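C2 domain protein (Ramazzottius varieornatus, PDB 7DF2) binds calcium ions as a C2 domain protein found specifically in tardigrades, its wider biological role being unassigned. Local coordinates at residues K162-S167 and R185-N190; R129-D134 and I143-C148; I43-V48 and A74-E79. One frame throughout, in Å; residues are numbered along the deposited sequence. Where two conformers were deposited one is given.

Interaction 1. Residues K162-S167 and R185-N190; sequences KVAQWS and RYRWYN
The irregular run 162-167 passes strand 185-190 with end-to-end directions 154° apart, and S167 ties the two backbones together: its N donates to Y186 O (2.8 Å), and its OG receives Y186 N (3.0 Å). With OG set between the backbone N and the carbonyl carbon, the hydroxyl reaches the strand while S167 CB rests over a face of the Y186 ring. W166 is sandwiched by two arginines. On one face the R185 guanidinium lies nearly flat, planes 11° apart, and its CZ stands 4.0 Å from the centroid of the W166 five-membered ring, a stacked cation-pi contact. On the opposite face R187, in one of its two deposited conformers, sets CD 3.5 Å above that same centroid and only 3° off its normal, a CH-pi contact. A bend at chi3 then carries R187 NH1 to A164 O (3.0 Å); the bond is nearly straight and lies in the guanidinium plane but approaches from above the carbonyl plane. A164 CB packs against Y189 CD1. Water 1 links Q165 O to W188 N, and water 3 joins S167 O to R185 NH1. Beyond the pair, E44 and E161 form salt bridges with R187 NH2, and N46 takes R185 NE. The loop preceding strand 170-173 thus lies along strand 181-190, with W166 also touching E44 and N46 on the adjacent strand 41-51.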
# COMPACT_ATOMS: atom_id res chain seq x y z
N LYS A 162 21.98 1.34 2.99
CA LYS A 162 22.82 1.03 1.83
C LYS A 162 22.82 -0.46 1.53
O LYS A 162 23.02 -0.85 0.37
CB LYS A 162 24.23 1.55 2.06
CG LYS A 162 24.34 3.05 1.88
CD LYS A 162 25.60 3.46 1.12
CE LYS A 162 25.27 4.43 -0.02
NZ LYS A 162 26.39 4.57 -1.01
N VAL A 163 22.59 -1.31 2.53
CA VAL A 163 22.60 -2.75 2.33
C VAL A 163 21.19 -3.34 2.23
O VAL A 163 21.05 -4.55 1.98
CB VAL A 163 23.39 -3.45 3.45
CG1 VAL A 163 24.85 -2.98 3.43
CG2 VAL A 163 22.76 -3.20 4.81
N ALA A 164 20.15 -2.54 2.42
CA ALA A 164 18.79 -3.06 2.42
C ALA A 164 18.36 -3.45 1.02
O ALA A 164 18.50 -2.67 0.08
CB ALA A 164 17.83 -2.02 2.99
N GLN A 165 17.81 -4.67 0.88
CA GLN A 165 17.43 -5.22 -0.41
C GLN A 165 15.91 -5.14 -0.59
O GLN A 165 15.16 -5.41 0.35
CB GLN A 165 17.87 -6.67 -0.55
CG GLN A 165 19.39 -6.89 -0.55
CD GLN A 165 20.09 -6.05 -1.59
OE1 GLN A 165 19.84 -6.20 -2.79
NE2 GLN A 165 20.97 -5.15 -1.15
N TRP A 166 15.48 -4.79 -1.80
CA TRP A 166 14.06 -4.84 -2.13
C TRP A 166 13.55 -6.27 -2.09
O TRP A 166 14.24 -7.21 -2.51
CB TRP A 166 13.81 -4.24 -3.51
CG TRP A 166 13.88 -2.75 -3.51
CD1 TRP A 166 14.91 -1.97 -3.96
CD2 TRP A 166 12.87 -1.84 -3.03
NE1 TRP A 166 14.61 -0.64 -3.78
CE2 TRP A 166 13.37 -0.53 -3.21
CE3 TRP A 166 11.61 -2.01 -2.44
CZ2 TRP A 166 12.64 0.60 -2.84
CZ3 TRP A 166 10.90 -0.88 -2.06
CH2 TRP A 166 11.41 0.41 -2.28
N SER A 167 12.34 -6.44 -1.58
CA SER A 167 11.67 -7.72 -1.68
C SER A 167 11.41 -8.03 -3.15
O SER A 167 11.46 -7.14 -4.01
CB SER A 167 10.36 -7.69 -0.91
OG SER A 167 9.43 -6.91 -1.66
N ARG A 185 6.51 -3.98 -3.72
CA ARG A 185 7.80 -4.37 -3.16
C ARG A 185 8.02 -3.56 -1.89
O ARG A 185 7.52 -2.44 -1.77
CB ARG A 185 8.97 -4.09 -4.10
CG ARG A 185 8.90 -4.74 -5.45
CD ARG A 185 10.23 -4.56 -6.17
NE ARG A 185 10.63 -3.16 -6.31
CZ ARG A 185 11.86 -2.77 -6.64
NH1 ARG A 185 12.81 -3.69 -6.85
NH2 ARG A 185 12.15 -1.48 -6.77
N TYR A 186 8.82 -4.09 -0.98
CA TYR A 186 9.17 -3.30 0.19
C TYR A 186 10.63 -3.50 0.53
O TYR A 186 11.27 -4.47 0.13
CB TYR A 186 8.30 -3.66 1.41
CG TYR A 186 8.60 -5.02 1.99
CD1 TYR A 186 7.96 -6.15 1.50
CD2 TYR A 186 9.51 -5.18 3.04
CE1 TYR A 186 8.23 -7.42 2.04
CE2 TYR A 186 9.78 -6.43 3.57
CZ TYR A 186 9.13 -7.54 3.07
OH TYR A 186 9.40 -8.78 3.61
N ARG A 187 11.16 -2.50 1.25
CA ARG A 187 12.46 -2.53 1.91
C ARG A 187 12.26 -2.10 3.36
O ARG A 187 11.34 -1.33 3.67
CB ARG A 187 13.49 -1.59 1.25
CG ARG A 187 14.13 -2.13 -0.01
CD ARG A 187 15.45 -1.45 -0.35
NE ARG A 187 15.40 0.00 -0.23
CZ ARG A 187 16.48 0.77 -0.06
NH1 ARG A 187 17.68 0.21 0.02
NH2 ARG A 187 16.36 2.09 0.03
N TRP A 188 13.13 -2.57 4.25
CA TRP A 188 13.15 -1.96 5.57
C TRP A 188 14.52 -2.17 6.19
O TRP A 188 15.20 -3.17 5.92
CB TRP A 188 12.04 -2.47 6.50
CG TRP A 188 11.93 -3.96 6.72
CD1 TRP A 188 12.60 -4.96 6.07
CD2 TRP A 188 11.08 -4.59 7.68
NE1 TRP A 188 12.20 -6.19 6.57
CE2 TRP A 188 11.28 -5.98 7.56
CE3 TRP A 188 10.18 -4.11 8.63
CZ2 TRP A 188 10.60 -6.89 8.36
CZ3 TRP A 188 9.51 -5.02 9.43
CH2 TRP A 188 9.72 -6.40 9.29
N TYR A 189 14.91 -1.22 7.03
CA TYR A 189 16.27 -1.15 7.52
C TYR A 189 16.33 -0.26 8.74
O TYR A 189 15.57 0.71 8.86
CB TYR A 189 17.23 -0.63 6.44
CG TYR A 189 16.72 0.59 5.70
CD1 TYR A 189 15.95 0.45 4.54
CD2 TYR A 189 17.03 1.87 6.13
CE1 TYR A 189 15.47 1.57 3.87
CE2 TYR A 189 16.57 2.98 5.46
CZ TYR A 189 15.79 2.83 4.33
OH TYR A 189 15.35 3.96 3.68
N ASN A 190 17.26 -0.59 9.63
CA ASN A 190 17.48 0.24 10.80
C ASN A 190 18.04 1.59 10.40
O ASN A 190 18.80 1.72 9.43
CB ASN A 190 18.44 -0.47 11.76
CG ASN A 190 17.88 -1.79 12.24
OD1 ASN A 190 16.85 -1.83 12.89
ND2 ASN A 190 18.57 -2.88 11.93
O HOH W 1 15.03 -4.59 3.12
O HOH W 2 12.85 -6.35 1.62
O HOH W 3 12.63 -6.70 -6.48

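Interaction 2. Residues R129-D134 and I143-C148; sequences RVRAID and IDNYKC. With CA (calcium ion), chain D; CA (calcium ion), chain C.
A132 O is gripped by two backbone donors, I143 N at 2.9 Å and D144 N at 3.1 Å, which reach it from the same face of its carbonyl plane. Two residues facing one define a classic beta bulge, here in the hairpin of strands 121-136 and 139-150 of the C2 beta-sandwich. The axes of the two segments come within 4.7 Å, with directions 172° apart. A132 N returns a bond to D144 O; past the bulge V130 and Y146 exchange two bonds as a hydrogen-bonded pair. Y146 turns its ring edge to A132 CB, and V130 CG1 packs against Y146 CD1; S180 holds the phenol oxygen.

R131 and N145 occupy the other face, as a non-hydrogen-bonded pair. The extended R131 chain leaves with CG anti to the backbone N, and NH1 comes back to N145 OD1 (2.9 Å). Guanidinium and amide planes are turned 45° apart, and the bond is bent, 147° at the hydrogen. Farther along this face K147 CD lies over the R129 guanidinium. Their like charges are probably moderated by water 4, which accepts from R129 NH1 and K147 NZ, and by D77, which forms a salt bridge with R129 NE; the K147 ammonium has its main polar partner at P81.

At the other end, I143 CD1 packs against the backbone leading into D134, whose carboxylate is shared by two calcium ions. OD1 and OD2 both hold one of them, at 2.5 and 2.7 Å, while OD2 alone also bonds the second at 2.3 Å.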
# COMPACT_ATOMS: atom_id res chain seq x y z
N ARG A 129 -1.10 -0.90 2.51
CA ARG A 129 -2.49 -0.69 2.14
C ARG A 129 -2.55 0.12 0.85
O ARG A 129 -1.86 1.13 0.72
CB ARG A 129 -3.27 0.05 3.24
CG ARG A 129 -3.45 -0.75 4.52
CD ARG A 129 -4.43 -0.03 5.45
NE ARG A 129 -4.61 -0.76 6.69
CZ ARG A 129 -5.54 -1.69 6.89
NH1 ARG A 129 -6.40 -2.01 5.92
NH2 ARG A 129 -5.63 -2.30 8.06
N VAL A 130 -3.37 -0.33 -0.10
CA VAL A 130 -3.62 0.41 -1.34
C VAL A 130 -5.12 0.43 -1.58
O VAL A 130 -5.80 -0.58 -1.38
CB VAL A 130 -2.90 -0.21 -2.56
CG1 VAL A 130 -3.28 0.52 -3.85
CG2 VAL A 130 -1.38 -0.18 -2.38
N ARG A 131 -5.64 1.58 -1.99
CA ARG A 131 -7.03 1.66 -2.42
C ARG A 131 -7.08 2.26 -3.81
O ARG A 131 -6.45 3.29 -4.09
CB ARG A 131 -7.87 2.49 -1.44
CG ARG A 131 -9.31 2.75 -1.95
CD ARG A 131 -10.12 3.44 -0.85
NE ARG A 131 -11.47 3.79 -1.27
CZ ARG A 131 -12.52 2.97 -1.19
NH1 ARG A 131 -12.37 1.75 -0.71
NH2 ARG A 131 -13.71 3.38 -1.59
N ALA A 132 -7.84 1.63 -4.70
CA ALA A 132 -8.03 2.11 -6.05
C ALA A 132 -9.51 2.34 -6.30
O ALA A 132 -10.33 1.46 -6.01
CB ALA A 132 -7.46 1.13 -7.08
N ILE A 133 -9.86 3.51 -6.83
CA ILE A 133 -11.23 3.79 -7.24
C ILE A 133 -11.19 4.32 -8.66
O ILE A 133 -10.18 4.86 -9.12
CB ILE A 133 -11.98 4.79 -6.31
CG1 ILE A 133 -11.30 6.16 -6.34
CG2 ILE A 133 -12.01 4.28 -4.89
CD1 ILE A 133 -12.00 7.19 -7.19
N ASP A 134 -12.30 4.13 -9.36
CA ASP A 134 -12.53 4.76 -10.65
C ASP A 134 -13.30 6.05 -10.40
O ASP A 134 -14.37 6.03 -9.78
CB ASP A 134 -13.32 3.82 -11.56
CG ASP A 134 -13.99 4.54 -12.72
OD1 ASP A 134 -13.27 5.23 -13.46
OD2 ASP A 134 -15.22 4.44 -12.89
N ILE A 143 -12.69 0.20 -7.17
CA ILE A 143 -12.02 -0.89 -7.86
C ILE A 143 -11.70 -1.94 -6.81
O ILE A 143 -12.27 -3.04 -6.84
CB ILE A 143 -10.78 -0.41 -8.63
CG1 ILE A 143 -11.25 0.49 -9.78
CG2 ILE A 143 -10.01 -1.59 -9.22
CD1 ILE A 143 -10.18 1.33 -10.37
N ASP A 144 -10.82 -1.63 -5.86
CA ASP A 144 -10.61 -2.55 -4.74
C ASP A 144 -9.74 -1.89 -3.68
O ASP A 144 -9.11 -0.85 -3.90
CB ASP A 144 -9.98 -3.87 -5.18
CG ASP A 144 -10.69 -5.08 -4.56
OD1 ASP A 144 -11.12 -4.95 -3.39
OD2 ASP A 144 -10.82 -6.14 -5.22
N ASN A 145 -9.74 -2.53 -2.51
CA ASN A 145 -8.74 -2.34 -1.47
C ASN A 145 -7.79 -3.53 -1.50
O ASN A 145 -8.20 -4.67 -1.74
CB ASN A 145 -9.38 -2.22 -0.08
CG ASN A 145 -10.29 -1.01 0.07
OD1 ASN A 145 -10.05 0.04 -0.52
ND2 ASN A 145 -11.32 -1.14 0.89
N TYR A 146 -6.51 -3.27 -1.24
CA TYR A 146 -5.47 -4.29 -1.29
C TYR A 146 -4.64 -4.18 -0.02
O TYR A 146 -4.24 -3.08 0.35
CB TYR A 146 -4.57 -4.11 -2.53
CG TYR A 146 -5.31 -3.94 -3.83
CD1 TYR A 146 -5.84 -2.70 -4.20
CD2 TYR A 146 -5.47 -5.01 -4.70
CE1 TYR A 146 -6.52 -2.54 -5.39
CE2 TYR A 146 -6.16 -4.86 -5.90
CZ TYR A 146 -6.69 -3.63 -6.24
OH TYR A 146 -7.38 -3.48 -7.43
N LYS A 147 -4.41 -5.30 0.66
CA LYS A 147 -3.59 -5.30 1.87
C LYS A 147 -2.63 -6.48 1.84
O LYS A 147 -3.04 -7.62 1.61
CB LYS A 147 -4.46 -5.37 3.14
CG LYS A 147 -3.66 -5.37 4.44
CD LYS A 147 -4.57 -5.20 5.65
CE LYS A 147 -5.24 -6.52 6.03
NZ LYS A 147 -6.17 -6.36 7.19
N CYS A 148 -1.36 -6.18 2.11
CA CYS A 148 -0.25 -7.11 2.09
C CYS A 148 0.55 -6.88 3.36
O CYS A 148 0.83 -5.73 3.70
CB CYS A 148 0.61 -6.86 0.85
SG CYS A 148 2.04 -7.89 0.66
CA CA D . -15.04 6.58 -14.49
CA CA C . -17.49 4.13 -13.34
O HOH W 4 -7.94 -4.45 6.23
O HOH W 5 -19.78 3.94 -14.02
O HOH W 6 -16.23 8.31 -15.70

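Interaction 3. Residues I43-V48 and A74-E79; sequences IEMNVV and AFIDTE
Apolar contacts carry the meeting of M45 with A74 and I76, where strand 43-48 faces strand 74-77, segment axes coming within 8.2 Å and directions 149° apart. The strands belong to different sheets, and the spacing and lack of hydrogen bonds fit face-to-face packing in the beta-sandwich. M45 and I76 slide past one another in opposite directions, M45 CB meeting I76 CG1 at 3.7 Å and M45 SD the same carbon at 3.8 Å. Because M45 CG is anti to the backbone N (chi1 169°) and the chain stays extended, its methyl CE reaches A74 CB at 3.9 Å. V47 CG2 approaches A74 CB too, at 4.3 Å, and I43 CG2 meets I76 CG2.

Carbon or sulfur contacts with backbone oxygen supplement these: I76 CD1 lies 3.4 Å from I43 O, and M45 SD is near F75 O. Cutting I76 back to an alanine would probably open a gap beside M45 CB and the I43 carbonyl, leaving the thioether freer to turn.

Polar pairing occurs within 74-79: D77 OD1 accepts from E79 N in an Asx turn that starts at the last strand residue. Between these two segments cohesion therefore rests on buried hydrocarbon contact, without hydrogen bonds.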
# COMPACT_ATOMS: atom_id res chain seq x y z
N ILE A 43 10.57 1.89 6.64
CA ILE A 43 9.94 0.98 5.69
C ILE A 43 9.66 1.75 4.41
O ILE A 43 9.05 2.82 4.46
CB ILE A 43 8.63 0.39 6.24
CG1 ILE A 43 8.87 -0.31 7.57
CG2 ILE A 43 7.98 -0.56 5.22
CD1 ILE A 43 8.43 0.50 8.74
N GLU A 44 10.10 1.21 3.28
CA GLU A 44 9.79 1.76 1.96
C GLU A 44 8.82 0.82 1.27
O GLU A 44 9.00 -0.40 1.29
CB GLU A 44 11.05 1.94 1.11
CG GLU A 44 12.07 2.86 1.76
CD GLU A 44 13.29 3.09 0.89
OE1 GLU A 44 13.37 2.49 -0.22
OE2 GLU A 44 14.18 3.85 1.30
N MET A 45 7.77 1.40 0.68
CA MET A 45 6.74 0.65 -0.03
C MET A 45 6.71 1.14 -1.47
O MET A 45 6.42 2.32 -1.72
CB MET A 45 5.38 0.84 0.64
CG MET A 45 4.19 0.33 -0.16
SD MET A 45 2.69 0.71 0.79
CE MET A 45 1.42 0.23 -0.40
N ASN A 46 7.03 0.25 -2.40
CA ASN A 46 7.07 0.55 -3.82
C ASN A 46 5.84 -0.06 -4.47
O ASN A 46 5.68 -1.29 -4.47
CB ASN A 46 8.36 -0.01 -4.43
CG ASN A 46 8.50 0.22 -5.92
OD1 ASN A 46 9.02 -0.65 -6.63
ND2 ASN A 46 8.13 1.41 -6.40
N VAL A 47 4.96 0.79 -4.99
CA VAL A 47 3.79 0.32 -5.72
C VAL A 47 4.19 0.23 -7.19
O VAL A 47 4.39 1.24 -7.86
CB VAL A 47 2.59 1.24 -5.51
CG1 VAL A 47 1.40 0.80 -6.38
CG2 VAL A 47 2.21 1.23 -4.03
N VAL A 48 4.33 -1.01 -7.68
CA VAL A 48 4.92 -1.23 -8.99
C VAL A 48 3.89 -1.01 -10.09
O VAL A 48 4.08 -0.20 -11.00
CB VAL A 48 5.52 -2.64 -9.07
CG1 VAL A 48 6.11 -2.89 -10.46
CG2 VAL A 48 6.58 -2.81 -7.96
N ALA A 74 -2.09 5.09 -1.27
CA ALA A 74 -1.32 4.10 -0.55
C ALA A 74 -0.93 4.60 0.84
O ALA A 74 -0.83 5.81 1.08
CB ALA A 74 -0.04 3.70 -1.31
N PHE A 75 -0.70 3.64 1.74
CA PHE A 75 -0.32 3.95 3.11
C PHE A 75 0.42 2.76 3.71
O PHE A 75 0.05 1.61 3.45
CB PHE A 75 -1.58 4.28 3.93
CG PHE A 75 -1.29 4.84 5.31
CD1 PHE A 75 -0.99 6.18 5.48
CD2 PHE A 75 -1.32 4.01 6.42
CE1 PHE A 75 -0.74 6.70 6.74
CE2 PHE A 75 -1.07 4.52 7.69
CZ PHE A 75 -0.77 5.87 7.84
N ILE A 76 1.46 3.03 4.50
CA ILE A 76 2.15 2.00 5.27
C ILE A 76 1.53 2.00 6.66
O ILE A 76 1.71 2.97 7.42
CB ILE A 76 3.66 2.25 5.33
CG1 ILE A 76 4.29 2.21 3.94
CG2 ILE A 76 4.32 1.24 6.25
CD1 ILE A 76 5.71 2.86 3.88
N ASP A 77 0.79 0.94 7.01
CA ASP A 77 0.02 0.88 8.26
C ASP A 77 0.82 0.12 9.32
O ASP A 77 0.76 -1.11 9.40
CB ASP A 77 -1.34 0.23 8.02
CG ASP A 77 -2.22 0.22 9.27
OD1 ASP A 77 -1.79 0.77 10.32
OD2 ASP A 77 -3.34 -0.32 9.19
N THR A 78 1.51 0.86 10.18
CA THR A 78 2.30 0.25 11.24
C THR A 78 1.51 0.02 12.52
O THR A 78 2.06 -0.55 13.47
CB THR A 78 3.51 1.13 11.56
OG1 THR A 78 3.04 2.44 11.90
CG2 THR A 78 4.46 1.20 10.34
N GLU A 79 0.25 0.45 12.58
CA GLU A 79 -0.50 0.48 13.83
C GLU A 79 -1.72 -0.44 13.85
O GLU A 79 -2.00 -1.06 14.88
CB GLU A 79 -0.96 1.91 14.13
CG GLU A 79 0.14 2.97 14.10
CD GLU A 79 -0.41 4.36 14.40
OE1 GLU A 79 -1.58 4.46 14.79
OE2 GLU A 79 0.34 5.35 14.23

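How the interactions relate
Interaction 3 is central: its centre lies about 12 Å from those of interactions 1 and 2, which are about 23 Å apart. Interactions 1 and 3 meet through neighbouring strands of one sheet, where R185 O and N46 N (2.8 Å) probably hydrogen-bond, as do Y189 OH and E44 OE2. Interactions 2 and 3 share the other sheet, where R129 N and F75 O (2.9 Å) probably hydrogen-bond, while V130 CG2 touches M45 CE at 3.5 Å across the core. Calcium is bound within interaction 2 by D134, with D63, D69, D136 and D141 among the other ligands. V48 touches the bound glucose, which lies about 7 Å from the R185 side chain.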